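Local coordinates for protein 4-alpha-glucanotransferase (Streptococcus agalactiae, PDB 6M6T) that belongs to the amylomaltase family, is built round a TIM barrel and holds bound glycans in two pockets, at residues A144-I149 and K156-W161; D162-I167 and D238-P243; I219-S222 and V226-W229; D269-K272 and D277-I280; E306-Y311 and D316-P321. All blocks are in the same frame, centred on the assembly; numbering follows the deposited sequence.

Contact 1: residues A144-I149 and K156-W161; sequences AEFMAI and KALQEW
A buried hydrophobic cluster forms where the loop after helix 140-152 turns back on that helix, and F146 and I149 meet L158 and W161. Methyl CG2 of I149 sits over one face of the W161 indole, 3.5 Å from the centroid of its six-membered ring, a CH-pi contact. A chi1 of -56° sends this branch anti to the backbone N and onto the ring, while CG1 lies beside N. F146 reaches the same indole at a slant: F146 CD1 is 4.1 Å from W161 CH2, and the ring planes are inclined by 44°. The phenyl rim also takes L158, whose CB approaches near the ring plane at 4.1 Å from F146 CE1. On the opposite face of W161 lies L158 CA, so the indole is held between the helix and its own loop. At its edge, W161 NE1 makes a weak hydrogen bond to K156 O, 3.1 Å away and in the ring plane. Around the cluster, helix 226-230 brings V226 against F146 and W229 edge-to-face with W161; helix 164-167 packs I166 and I167 on the indole, and helix 182-208 lines A144 and A148.

Contact 2: residues D162-I167 and D238-P243; sequences DDKAII and DRDKQP
K241 leaves its backbone with chi1 at -95°, away from the usual staggered values, and runs extended beyond CG, which carries its ammonium group to the carbonyl of I167. K164 is shaped differently: chi2 of 103° bends the chain, and its aliphatic part then lies across the D240 carboxylate at about a right angle. The lysine bond is the polar link of the contact. K241 NZ donates to I167 O at 3.0 Å, in the carbonyl plane and on a lone pair, and also to W229 O, so two carbonyls grip one ammonium. The methylenes behind it follow, with K241 CD 3.5 Å from I167 O. The contact joins the short helix 164-167 to a type I beta turn, D238 to K241, in the loop leading to strand 245-249. Each side is braced internally: D163 is the N-cap of the helix, with A165 N meeting D163 OD1 from above the carboxylate plane at 3.2 Å, while Q242 N bonds almost straight to D238 OD1 at 3.0 Å. Nearer the surface, K164 CG is 3.8 Å from D240 OD1. The charges stay apart, K164 NZ being 5.2 Å from D240 OD2; D240 also has a long, weak ion pair with R168. I167 CG2 approaches D240 OD1 to 4.3 Å, and I166 of the same helix packs against A173 and Y177 of helix 171-180.

Contact 3: residues I219-S222 and V226-W229; sequences IYVS and VEVW
S222 and V228 make the closer part of this contact: V228 CG2 packs against S222 O at 3.8 Å, a methyl resting on a carbonyl oxygen. With chi1 at 173°, V228 turns CG1 anti to the backbone N and leaves CG2 beside N, the branch that reaches S222. The looser part is V221 with E227. Both side chains start toward the opposite segment, yet V221 CG1 and E227 OE1 come no nearer than 4.3 Å, a methyl beside a carboxylate oxygen. Neither half faces solvent, for all four residues are buried; V221 and E227 lie farther apart yet hide more surface. The segments are the loop following strand 212-217 of the TIM barrel and the start of helix 226-230, joined by three residues. This link has its own bonds: S222 OG pairs with D224 N, and S225 OG accepts from E227 N. On the loop side, V221 O is bonded by N263 ND2. At the far end of the loop, I219 belongs to a glycan pocket and touches the bound 1,5-anhydro-D-glucitol, while its CG1 sits 4.0 Å above the centre of the Y220 ring. V228 also packs on P264 and L237, and E227 on S63.

Contact 4: residues D269-K272 and D277-I280; sequences DYHK and DWWI
H271 and W279 meet where two successive helices, 268-273 and 277-289, are joined by a short link; the second helix leads on to barrel strand 292-295. The three touching side chains, H271, W278 and W279, are buried. Aromatic contact dominates. The imidazole and the five-membered ring of W279 come rim to rim, centroids 5.0 Å apart and planes at 44°, neither lying over the face of the other. W279 CD1 approaches at the edge of the imidazole, in its plane, 3.3 Å from H271 ND1. W278 takes a smaller share from another direction: its CE3 is 4.1 Å from H271 CE1, at a slant to both rings. Its chi1 of -177° swings the indole anti to the backbone N, whereas W279, at -84°, keeps CG beside N, and the two neighbouring indoles therefore leave the helix by different routes to reach one histidine. Further rings extend the cluster: W268 lies parallel to W279 and also meets H271, while F301 and Y266 stand edge-to-face with W279. Polar contacts are fewer. H271 NE2 is bonded to L234 O, which ties the far side of the imidazole to a neighbouring loop, and S274 OG bonds with the backbone carbonyls of Y270 and H271 in the link between the helices. Inside the second helix, W278 CZ3 stands 4.1 Å above one face of the W279 ring, offset toward its rim.

Contact 5: residues E306-Y311 and D316-P321; sequences EIRGDY and DGSWQP
R308 folds its side chain over the D316-G317 peptide. Its chi1 of 50° places CG between the backbone N and the carbonyl carbon; from CG to NE the chain is extended, and the guanidinium lies with one face over D316 O, which is 3.7 Å from the guanidinium plane, over its centre. At the guanidinium edge stands S318 OG, 4.2 Å from R308 NH1. The D316 carboxylate is near but beyond a salt bridge, with R308 NH2 4.3 Å from D316 OD2. The second side-chain pair is E306 and Q320. E306 stretches out with CG anti to the backbone N, while Q320 is bent at chi2 (-77°), so that their carboxylate and amide planes come to lie stacked, only 16° apart. E306 CB and Q320 CG are 3.5 Å apart at the base of this pair. The carboxylate's stronger partner is K236, salt-bridged to E306 OE2. I307 presents CG2 to D316 O at 3.6 Å, and it also packs on I246 and L260. The backbones bond as antiparallel strands do: E306 N gives to S318 O at 2.8 Å, S318 N returns a weak bond to E306 O, and R308 N reaches D316 O weakly at 3.4 Å. The arrangement is that of a beta hairpin, strands 303-308 and 319-321, with the latter at the edge of a four-stranded antiparallel sheet.

In the fold
Contacts 1, 2 and 3 form one connected region: contact centres lie about 11 to 14 Å apart, and W229 of helix 226-230 touches residues of both contact 1 and contact 2. Along the chain contact 1 comes first; contact 3 falls between the two segments of contact 2; contacts 4 and 5 follow. Contact 4, about 14 Å from contact 3 between centres, touches it through W278 and W279. Contact 5, in the antiparallel sheet that also holds strands 245-249 and 259-264, touches none of the others; its nearest atoms are about 6 Å from contact 2. Contacts 1 and 2 pack on helix 226-230, which follows the loop whose I219 lines a glycan pocket.

Contact 1: residues A144-I149 and K156-W161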
# COMPACT_ATOMS: atom_id res chain seq x y z
N ALA A 144 -17.33 6.36 -8.91
CA ALA A 144 -17.19 6.78 -10.30
C ALA A 144 -17.79 8.17 -10.50
O ALA A 144 -17.24 9.00 -11.25
CB ALA A 144 -17.83 5.75 -11.23
N GLU A 145 -18.88 8.46 -9.80
CA GLU A 145 -19.44 9.81 -9.85
C GLU A 145 -18.50 10.79 -9.16
O GLU A 145 -18.34 11.92 -9.63
CB GLU A 145 -20.83 9.84 -9.22
CG GLU A 145 -21.84 9.01 -9.99
CD GLU A 145 -23.15 8.81 -9.25
OE1 GLU A 145 -23.44 9.61 -8.33
OE2 GLU A 145 -23.90 7.86 -9.60
N PHE A 146 -17.88 10.39 -8.05
CA PHE A 146 -16.90 11.27 -7.42
C PHE A 146 -15.80 11.65 -8.41
O PHE A 146 -15.47 12.83 -8.56
CB PHE A 146 -16.30 10.59 -6.19
CG PHE A 146 -15.27 11.43 -5.47
CD1 PHE A 146 -15.66 12.35 -4.50
CD2 PHE A 146 -13.91 11.27 -5.73
CE1 PHE A 146 -14.72 13.11 -3.82
CE2 PHE A 146 -12.97 12.03 -5.06
CZ PHE A 146 -13.37 12.96 -4.10
N MET A 147 -15.23 10.67 -9.10
CA MET A 147 -14.18 10.96 -10.06
C MET A 147 -14.69 11.81 -11.22
O MET A 147 -13.95 12.66 -11.73
CB MET A 147 -13.56 9.66 -10.60
CG MET A 147 -12.75 8.90 -9.56
SD MET A 147 -11.37 9.83 -8.82
CE MET A 147 -10.73 10.73 -10.25
N ALA A 148 -15.93 11.60 -11.64
CA ALA A 148 -16.47 12.40 -12.72
C ALA A 148 -16.65 13.86 -12.30
O ALA A 148 -16.24 14.79 -13.00
CB ALA A 148 -17.79 11.80 -13.20
N ILE A 149 -17.28 14.08 -11.15
CA ILE A 149 -17.43 15.44 -10.68
C ILE A 149 -16.06 16.08 -10.47
O ILE A 149 -15.86 17.26 -10.79
CB ILE A 149 -18.29 15.47 -9.39
CG1 ILE A 149 -19.64 14.81 -9.65
CG2 ILE A 149 -18.51 16.89 -8.94
CD1 ILE A 149 -20.49 14.69 -8.42
N LYS A 156 -9.98 19.29 -9.21
CA LYS A 156 -9.83 20.08 -7.99
C LYS A 156 -10.33 19.28 -6.79
O LYS A 156 -11.23 18.44 -6.91
CB LYS A 156 -10.59 21.40 -8.10
CG LYS A 156 -9.88 22.42 -8.96
CD LYS A 156 -10.20 23.85 -8.58
CE LYS A 156 -9.03 24.75 -8.95
NZ LYS A 156 -8.84 24.84 -10.43
N ALA A 157 -9.74 19.55 -5.64
CA ALA A 157 -10.12 18.81 -4.44
C ALA A 157 -11.61 18.99 -4.13
O ALA A 157 -12.23 19.99 -4.51
CB ALA A 157 -9.29 19.27 -3.25
N LEU A 158 -12.16 18.00 -3.43
CA LEU A 158 -13.56 18.03 -3.02
C LEU A 158 -13.91 19.27 -2.22
O LEU A 158 -15.02 19.79 -2.32
CB LEU A 158 -13.88 16.78 -2.20
CG LEU A 158 -15.12 16.86 -1.33
CD1 LEU A 158 -16.35 16.51 -2.16
CD2 LEU A 158 -14.97 15.95 -0.09
N GLN A 159 -12.98 19.76 -1.39
CA GLN A 159 -13.28 20.92 -0.56
C GLN A 159 -13.37 22.21 -1.36
O GLN A 159 -14.01 23.17 -0.90
CB GLN A 159 -12.23 21.06 0.54
CG GLN A 159 -12.27 19.96 1.59
CD GLN A 159 -11.62 18.67 1.12
OE1 GLN A 159 -10.80 18.67 0.20
NE2 GLN A 159 -11.98 17.55 1.77
N GLU A 160 -12.75 22.27 -2.54
CA GLU A 160 -12.70 23.48 -3.33
C GLU A 160 -13.52 23.39 -4.62
O GLU A 160 -13.31 24.20 -5.54
CB GLU A 160 -11.24 23.86 -3.64
CG GLU A 160 -10.44 22.78 -4.38
CD GLU A 160 -9.00 23.20 -4.75
OE1 GLU A 160 -8.26 22.36 -5.35
OE2 GLU A 160 -8.60 24.36 -4.45
N TRP A 161 -14.46 22.44 -4.71
CA TRP A 161 -15.41 22.47 -5.82
C TRP A 161 -16.19 23.78 -5.77
O TRP A 161 -16.17 24.50 -4.77
CB TRP A 161 -16.38 21.28 -5.79
CG TRP A 161 -15.77 19.90 -6.01
CD1 TRP A 161 -14.48 19.62 -6.37
CD2 TRP A 161 -16.44 18.63 -5.89
NE1 TRP A 161 -14.30 18.25 -6.47
CE2 TRP A 161 -15.49 17.63 -6.18
CE3 TRP A 161 -17.75 18.25 -5.57
CZ2 TRP A 161 -15.81 16.27 -6.16
CZ3 TRP A 161 -18.06 16.89 -5.54
CH2 TRP A 161 -17.09 15.92 -5.83

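Contact 2: residues D162-I167 and D238-P243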
# COMPACT_ATOMS: atom_id res chain seq x y z
N ASP A 162 -16.87 24.09 -6.87
CA ASP A 162 -17.55 25.38 -6.99
C ASP A 162 -19.01 25.36 -6.57
O ASP A 162 -19.54 26.40 -6.16
CB ASP A 162 -17.46 25.89 -8.44
CG ASP A 162 -16.03 26.13 -8.88
OD1 ASP A 162 -15.16 25.31 -8.48
OD2 ASP A 162 -15.77 27.12 -9.60
N ASP A 163 -19.66 24.21 -6.65
CA ASP A 163 -21.10 24.10 -6.42
C ASP A 163 -21.31 23.47 -5.04
O ASP A 163 -21.22 22.25 -4.86
CB ASP A 163 -21.72 23.29 -7.55
CG ASP A 163 -23.21 23.19 -7.46
OD1 ASP A 163 -23.81 23.80 -6.55
OD2 ASP A 163 -23.79 22.48 -8.31
N LYS A 164 -21.61 24.32 -4.06
CA LYS A 164 -21.84 23.86 -2.70
C LYS A 164 -22.98 22.85 -2.61
O LYS A 164 -22.99 22.00 -1.71
CB LYS A 164 -22.10 25.07 -1.79
CG LYS A 164 -20.83 25.63 -1.13
CD LYS A 164 -20.35 26.91 -1.82
CE LYS A 164 -18.85 27.12 -1.63
NZ LYS A 164 -18.34 28.32 -2.36
N ALA A 165 -23.94 22.90 -3.53
CA ALA A 165 -25.01 21.90 -3.54
C ALA A 165 -24.44 20.50 -3.77
O ALA A 165 -24.81 19.55 -3.07
CB ALA A 165 -26.04 22.24 -4.61
N ILE A 166 -23.55 20.37 -4.75
CA ILE A 166 -22.99 19.06 -5.05
C ILE A 166 -22.00 18.64 -3.96
O ILE A 166 -21.84 17.45 -3.69
CB ILE A 166 -22.35 19.02 -6.45
CG1 ILE A 166 -22.35 17.60 -7.00
CG2 ILE A 166 -20.92 19.55 -6.44
CD1 ILE A 166 -23.71 16.96 -7.04
N ILE A 167 -21.36 19.60 -3.29
CA ILE A 167 -20.40 19.24 -2.26
C ILE A 167 -21.09 18.51 -1.11
O ILE A 167 -20.51 17.60 -0.51
CB ILE A 167 -19.65 20.51 -1.79
CG1 ILE A 167 -18.41 20.71 -2.66
CG2 ILE A 167 -19.32 20.43 -0.32
CD1 ILE A 167 -17.73 22.04 -2.48
N ASP A 238 -16.48 19.95 9.17
CA ASP A 238 -17.47 21.02 9.29
C ASP A 238 -18.47 20.99 8.13
O ASP A 238 -18.50 20.04 7.33
CB ASP A 238 -16.77 22.37 9.40
CG ASP A 238 -15.85 22.65 8.24
OD1 ASP A 238 -16.11 22.13 7.14
OD2 ASP A 238 -14.88 23.42 8.44
N ARG A 239 -19.30 22.04 8.03
CA ARG A 239 -20.40 22.06 7.08
C ARG A 239 -19.91 22.08 5.63
O ARG A 239 -20.58 21.51 4.76
CB ARG A 239 -21.30 23.26 7.34
CG ARG A 239 -22.34 23.03 8.42
CD ARG A 239 -22.82 24.34 9.05
NE ARG A 239 -21.87 24.89 10.02
CZ ARG A 239 -21.99 24.78 11.34
NH1 ARG A 239 -23.02 24.13 11.87
NH2 ARG A 239 -21.07 25.31 12.15
N ASP A 240 -18.77 22.72 5.35
CA ASP A 240 -18.21 22.66 4.00
C ASP A 240 -17.09 21.61 3.90
O ASP A 240 -16.14 21.77 3.12
CB ASP A 240 -17.75 24.04 3.54
CG ASP A 240 -18.74 24.69 2.53
OD1 ASP A 240 -19.66 23.97 2.06
OD2 ASP A 240 -18.59 25.90 2.21
N LYS A 241 -17.19 20.55 4.71
CA LYS A 241 -16.44 19.30 4.58
C LYS A 241 -14.92 19.48 4.58
O LYS A 241 -14.19 18.75 3.90
CB LYS A 241 -16.90 18.52 3.35
CG LYS A 241 -17.95 17.48 3.68
CD LYS A 241 -18.77 17.04 2.47
CE LYS A 241 -19.92 16.14 2.94
NZ LYS A 241 -20.94 15.92 1.88
N GLN A 242 -14.43 20.43 5.40
CA GLN A 242 -12.99 20.54 5.54
C GLN A 242 -12.55 20.03 6.91
O GLN A 242 -13.28 20.16 7.90
CB GLN A 242 -12.51 21.98 5.34
CG GLN A 242 -13.33 22.69 4.29
CD GLN A 242 -12.48 23.51 3.36
OE1 GLN A 242 -11.25 23.55 3.48
NE2 GLN A 242 -13.14 24.19 2.41
N PRO A 243 -11.36 19.43 6.98
CA PRO A 243 -10.94 18.76 8.22
C PRO A 243 -10.77 19.74 9.38
O PRO A 243 -10.05 20.73 9.27
CB PRO A 243 -9.62 18.10 7.82
CG PRO A 243 -9.61 18.10 6.34
CD PRO A 243 -10.38 19.27 5.90

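Contact 3: residues I219-S222 and V226-W229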
# COMPACT_ATOMS: atom_id res chain seq x y z
N ILE A 219 -4.51 3.08 7.08
CA ILE A 219 -5.39 3.42 8.21
C ILE A 219 -6.35 4.53 7.81
O ILE A 219 -7.56 4.45 8.09
CB ILE A 219 -4.58 3.83 9.45
CG1 ILE A 219 -5.53 4.34 10.53
CG2 ILE A 219 -3.53 4.89 9.10
CD1 ILE A 219 -4.89 4.60 11.91
N TYR A 220 -5.85 5.56 7.15
CA TYR A 220 -6.63 6.73 6.80
C TYR A 220 -6.80 6.83 5.28
O TYR A 220 -5.97 6.35 4.50
CB TYR A 220 -5.97 8.02 7.31
CG TYR A 220 -5.84 8.16 8.82
CD1 TYR A 220 -6.95 8.06 9.67
CD2 TYR A 220 -4.60 8.45 9.40
CE1 TYR A 220 -6.82 8.23 11.05
CE2 TYR A 220 -4.47 8.62 10.78
CZ TYR A 220 -5.58 8.50 11.60
OH TYR A 220 -5.43 8.65 12.97
N VAL A 221 -7.86 7.51 4.89
CA VAL A 221 -8.06 7.94 3.52
C VAL A 221 -7.71 9.42 3.44
O VAL A 221 -7.43 10.06 4.45
CB VAL A 221 -9.50 7.67 3.06
CG1 VAL A 221 -9.81 6.20 3.19
CG2 VAL A 221 -10.45 8.44 3.93
N SER A 222 -7.67 9.97 2.23
CA SER A 222 -7.40 11.39 2.07
C SER A 222 -8.67 12.21 2.30
O SER A 222 -9.79 11.70 2.19
CB SER A 222 -6.85 11.69 0.68
OG SER A 222 -6.83 13.09 0.45
N VAL A 226 -14.24 9.89 -1.80
CA VAL A 226 -15.65 9.55 -1.91
C VAL A 226 -16.24 9.23 -0.55
O VAL A 226 -17.47 9.26 -0.39
CB VAL A 226 -15.83 8.37 -2.89
CG1 VAL A 226 -15.27 7.08 -2.32
CG2 VAL A 226 -17.29 8.20 -3.24
N GLU A 227 -15.41 8.95 0.45
CA GLU A 227 -15.93 8.64 1.78
C GLU A 227 -16.24 9.90 2.58
O GLU A 227 -17.28 9.99 3.25
CB GLU A 227 -14.94 7.75 2.54
CG GLU A 227 -15.11 6.25 2.27
CD GLU A 227 -14.34 5.77 1.04
OE1 GLU A 227 -13.34 6.42 0.66
OE2 GLU A 227 -14.74 4.73 0.46
N VAL A 228 -15.35 10.90 2.51
CA VAL A 228 -15.62 12.22 3.07
C VAL A 228 -16.84 12.84 2.41
O VAL A 228 -17.54 13.65 3.03
CB VAL A 228 -14.37 13.10 2.90
CG1 VAL A 228 -14.65 14.54 3.30
CG2 VAL A 228 -13.22 12.53 3.72
N TRP A 229 -17.11 12.46 1.16
CA TRP A 229 -18.27 12.95 0.43
C TRP A 229 -19.57 12.25 0.84
O TRP A 229 -20.51 12.90 1.31
CB TRP A 229 -18.01 12.78 -1.07
CG TRP A 229 -18.92 13.57 -1.91
CD1 TRP A 229 -19.31 14.86 -1.72
CD2 TRP A 229 -19.58 13.12 -3.10
NE1 TRP A 229 -20.17 15.24 -2.70
CE2 TRP A 229 -20.35 14.19 -3.57
CE3 TRP A 229 -19.59 11.92 -3.81
CZ2 TRP A 229 -21.13 14.11 -4.73
CZ3 TRP A 229 -20.37 11.83 -4.95
CH2 TRP A 229 -21.13 12.92 -5.40

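Contact 4: residues D269-K272 and D277-I280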
# COMPACT_ATOMS: atom_id res chain seq x y z
N ASP A 269 -16.22 8.11 17.99
CA ASP A 269 -17.47 7.91 18.71
C ASP A 269 -18.58 7.45 17.77
O ASP A 269 -19.30 6.48 18.09
CB ASP A 269 -17.88 9.19 19.45
CG ASP A 269 -16.91 9.54 20.58
OD1 ASP A 269 -16.75 8.70 21.51
OD2 ASP A 269 -16.31 10.64 20.54
N TYR A 270 -18.72 8.10 16.60
CA TYR A 270 -19.72 7.63 15.63
C TYR A 270 -19.45 6.19 15.23
O TYR A 270 -20.40 5.43 14.99
CB TYR A 270 -19.75 8.50 14.38
CG TYR A 270 -20.76 7.98 13.34
CD1 TYR A 270 -22.11 8.31 13.43
CD2 TYR A 270 -20.35 7.17 12.29
CE1 TYR A 270 -23.03 7.83 12.49
CE2 TYR A 270 -21.27 6.69 11.35
CZ TYR A 270 -22.61 7.02 11.46
OH TYR A 270 -23.51 6.55 10.53
N HIS A 271 -18.18 5.80 15.16
CA HIS A 271 -17.86 4.41 14.85
C HIS A 271 -18.34 3.47 15.95
O HIS A 271 -19.05 2.50 15.67
CB HIS A 271 -16.36 4.25 14.62
CG HIS A 271 -15.83 5.04 13.46
ND1 HIS A 271 -15.10 4.46 12.45
CD2 HIS A 271 -15.93 6.35 13.16
CE1 HIS A 271 -14.77 5.39 11.57
NE2 HIS A 271 -15.25 6.55 11.98
N LYS A 272 -17.96 3.75 17.21
CA LYS A 272 -18.38 2.88 18.30
C LYS A 272 -19.90 2.75 18.33
O LYS A 272 -20.43 1.64 18.44
CB LYS A 272 -17.86 3.40 19.65
CG LYS A 272 -17.73 2.29 20.70
CD LYS A 272 -17.88 2.80 22.12
CE LYS A 272 -17.66 1.67 23.14
NZ LYS A 272 -18.61 0.54 22.90
N ASP A 277 -19.51 -0.57 11.66
CA ASP A 277 -20.00 -1.01 10.35
C ASP A 277 -18.96 -0.82 9.25
O ASP A 277 -18.56 -1.78 8.57
CB ASP A 277 -21.29 -0.21 10.06
CG ASP A 277 -22.08 -0.71 8.82
OD1 ASP A 277 -21.52 -0.80 7.69
OD2 ASP A 277 -23.29 -0.98 9.00
N TRP A 278 -18.48 0.41 9.10
CA TRP A 278 -17.60 0.73 7.99
C TRP A 278 -16.29 -0.04 8.08
O TRP A 278 -15.75 -0.50 7.06
CB TRP A 278 -17.34 2.23 7.94
CG TRP A 278 -16.50 2.69 6.79
CD1 TRP A 278 -16.81 2.61 5.45
CD2 TRP A 278 -15.21 3.31 6.87
NE1 TRP A 278 -15.79 3.15 4.70
CE2 TRP A 278 -14.80 3.59 5.55
CE3 TRP A 278 -14.36 3.66 7.93
CZ2 TRP A 278 -13.58 4.20 5.26
CZ3 TRP A 278 -13.15 4.27 7.64
CH2 TRP A 278 -12.77 4.54 6.32
N TRP A 279 -15.75 -0.20 9.29
CA TRP A 279 -14.49 -0.92 9.46
C TRP A 279 -14.65 -2.41 9.18
O TRP A 279 -13.74 -3.04 8.63
CB TRP A 279 -13.98 -0.70 10.87
CG TRP A 279 -13.22 0.56 11.05
CD1 TRP A 279 -13.58 1.63 11.80
CD2 TRP A 279 -11.94 0.88 10.47
NE1 TRP A 279 -12.61 2.61 11.73
CE2 TRP A 279 -11.60 2.17 10.91
CE3 TRP A 279 -11.07 0.21 9.61
CZ2 TRP A 279 -10.42 2.79 10.53
CZ3 TRP A 279 -9.90 0.83 9.24
CH2 TRP A 279 -9.59 2.11 9.70
N ILE A 280 -15.79 -2.99 9.58
CA ILE A 280 -16.04 -4.38 9.24
C ILE A 280 -16.05 -4.55 7.73
O ILE A 280 -15.52 -5.52 7.19
CB ILE A 280 -17.36 -4.86 9.87
CG1 ILE A 280 -17.30 -4.72 11.39
CG2 ILE A 280 -17.67 -6.30 9.44
CD1 ILE A 280 -16.36 -5.67 12.04

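Contact 5: residues E306-Y311 and D316-P321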
# COMPACT_ATOMS: atom_id res chain seq x y z
N GLU A 306 -3.29 13.98 16.66
CA GLU A 306 -4.33 14.81 16.06
C GLU A 306 -3.84 16.26 15.98
O GLU A 306 -3.97 17.02 16.95
CB GLU A 306 -5.63 14.70 16.86
CG GLU A 306 -6.86 15.32 16.18
CD GLU A 306 -8.04 15.59 17.13
OE1 GLU A 306 -8.06 16.67 17.78
OE2 GLU A 306 -8.98 14.76 17.23
N ILE A 307 -3.28 16.65 14.83
CA ILE A 307 -2.92 18.04 14.61
C ILE A 307 -4.19 18.86 14.43
O ILE A 307 -5.07 18.49 13.65
CB ILE A 307 -2.02 18.17 13.37
CG1 ILE A 307 -0.81 17.23 13.46
CG2 ILE A 307 -1.62 19.63 13.17
CD1 ILE A 307 -0.54 16.41 12.20
N ARG A 308 -4.30 19.96 15.16
CA ARG A 308 -5.46 20.81 14.95
C ARG A 308 -5.31 21.62 13.66
O ARG A 308 -4.26 21.58 13.00
CB ARG A 308 -5.66 21.74 16.14
CG ARG A 308 -4.40 22.48 16.52
CD ARG A 308 -4.53 23.16 17.87
NE ARG A 308 -3.21 23.32 18.48
CZ ARG A 308 -2.69 22.50 19.39
NH1 ARG A 308 -3.39 21.45 19.82
NH2 ARG A 308 -1.47 22.72 19.87
N GLY A 309 -6.36 22.35 13.30
CA GLY A 309 -6.23 23.38 12.28
C GLY A 309 -5.30 24.44 12.83
O GLY A 309 -4.83 24.27 13.96
N ASP A 310 -5.01 25.51 12.10
CA ASP A 310 -4.07 26.54 12.55
C ASP A 310 -2.77 25.92 13.06
O ASP A 310 -2.21 26.32 14.09
CB ASP A 310 -4.71 27.48 13.60
CG ASP A 310 -5.06 26.79 14.94
OD1 ASP A 310 -4.19 26.71 15.85
OD2 ASP A 310 -6.23 26.34 15.10
N TYR A 311 -2.27 24.93 12.32
CA TYR A 311 -0.98 24.35 12.65
C TYR A 311 0.13 25.16 12.00
O TYR A 311 -0.09 25.88 11.02
CB TYR A 311 -0.90 22.89 12.20
CG TYR A 311 -1.02 22.66 10.71
CD1 TYR A 311 -2.26 22.44 10.12
CD2 TYR A 311 0.12 22.63 9.89
CE1 TYR A 311 -2.37 22.21 8.74
CE2 TYR A 311 0.01 22.42 8.51
CZ TYR A 311 -1.24 22.21 7.94
OH TYR A 311 -1.37 21.99 6.59
N ASP A 316 2.09 20.45 16.80
CA ASP A 316 0.95 21.17 17.36
C ASP A 316 -0.29 20.27 17.37
O ASP A 316 -1.25 20.49 16.64
CB ASP A 316 0.70 22.45 16.56
CG ASP A 316 1.34 23.68 17.18
OD1 ASP A 316 2.36 23.55 17.90
OD2 ASP A 316 0.81 24.79 16.94
N GLY A 317 -0.25 19.25 18.20
CA GLY A 317 -1.31 18.25 18.23
C GLY A 317 -1.53 17.68 19.60
O GLY A 317 -1.22 18.32 20.61
N SER A 318 -2.09 16.47 19.64
CA SER A 318 -2.29 15.75 20.89
C SER A 318 -2.46 14.27 20.59
O SER A 318 -2.72 13.87 19.45
CB SER A 318 -3.52 16.27 21.64
OG SER A 318 -3.60 17.68 21.59
N TRP A 319 -2.33 13.46 21.64
CA TRP A 319 -2.59 12.03 21.56
C TRP A 319 -4.03 11.77 21.99
O TRP A 319 -4.35 11.87 23.18
CB TRP A 319 -1.62 11.25 22.44
CG TRP A 319 -0.25 11.16 21.92
CD1 TRP A 319 0.85 11.78 22.43
CD2 TRP A 319 0.21 10.38 20.81
NE1 TRP A 319 1.97 11.45 21.69
CE2 TRP A 319 1.59 10.59 20.69
CE3 TRP A 319 -0.43 9.53 19.90
CZ2 TRP A 319 2.35 9.99 19.69
CZ3 TRP A 319 0.33 8.94 18.91
CH2 TRP A 319 1.70 9.17 18.81
N GLN A 320 -4.90 11.45 21.05
CA GLN A 320 -6.31 11.15 21.21
C GLN A 320 -6.55 9.66 21.31
O GLN A 320 -5.84 8.87 20.68
CB GLN A 320 -7.11 11.69 20.03
CG GLN A 320 -6.83 13.10 19.79
CD GLN A 320 -7.55 13.92 20.80
OE1 GLN A 320 -6.99 14.84 21.40
NE2 GLN A 320 -8.81 13.58 21.03
N PRO A 321 -7.58 9.26 22.06
CA PRO A 321 -7.87 7.83 22.23
C PRO A 321 -8.82 7.27 21.18
O PRO A 321 -9.91 7.80 20.96
CB PRO A 321 -8.51 7.78 23.63
CG PRO A 321 -9.23 9.09 23.73
CD PRO A 321 -8.45 10.11 22.90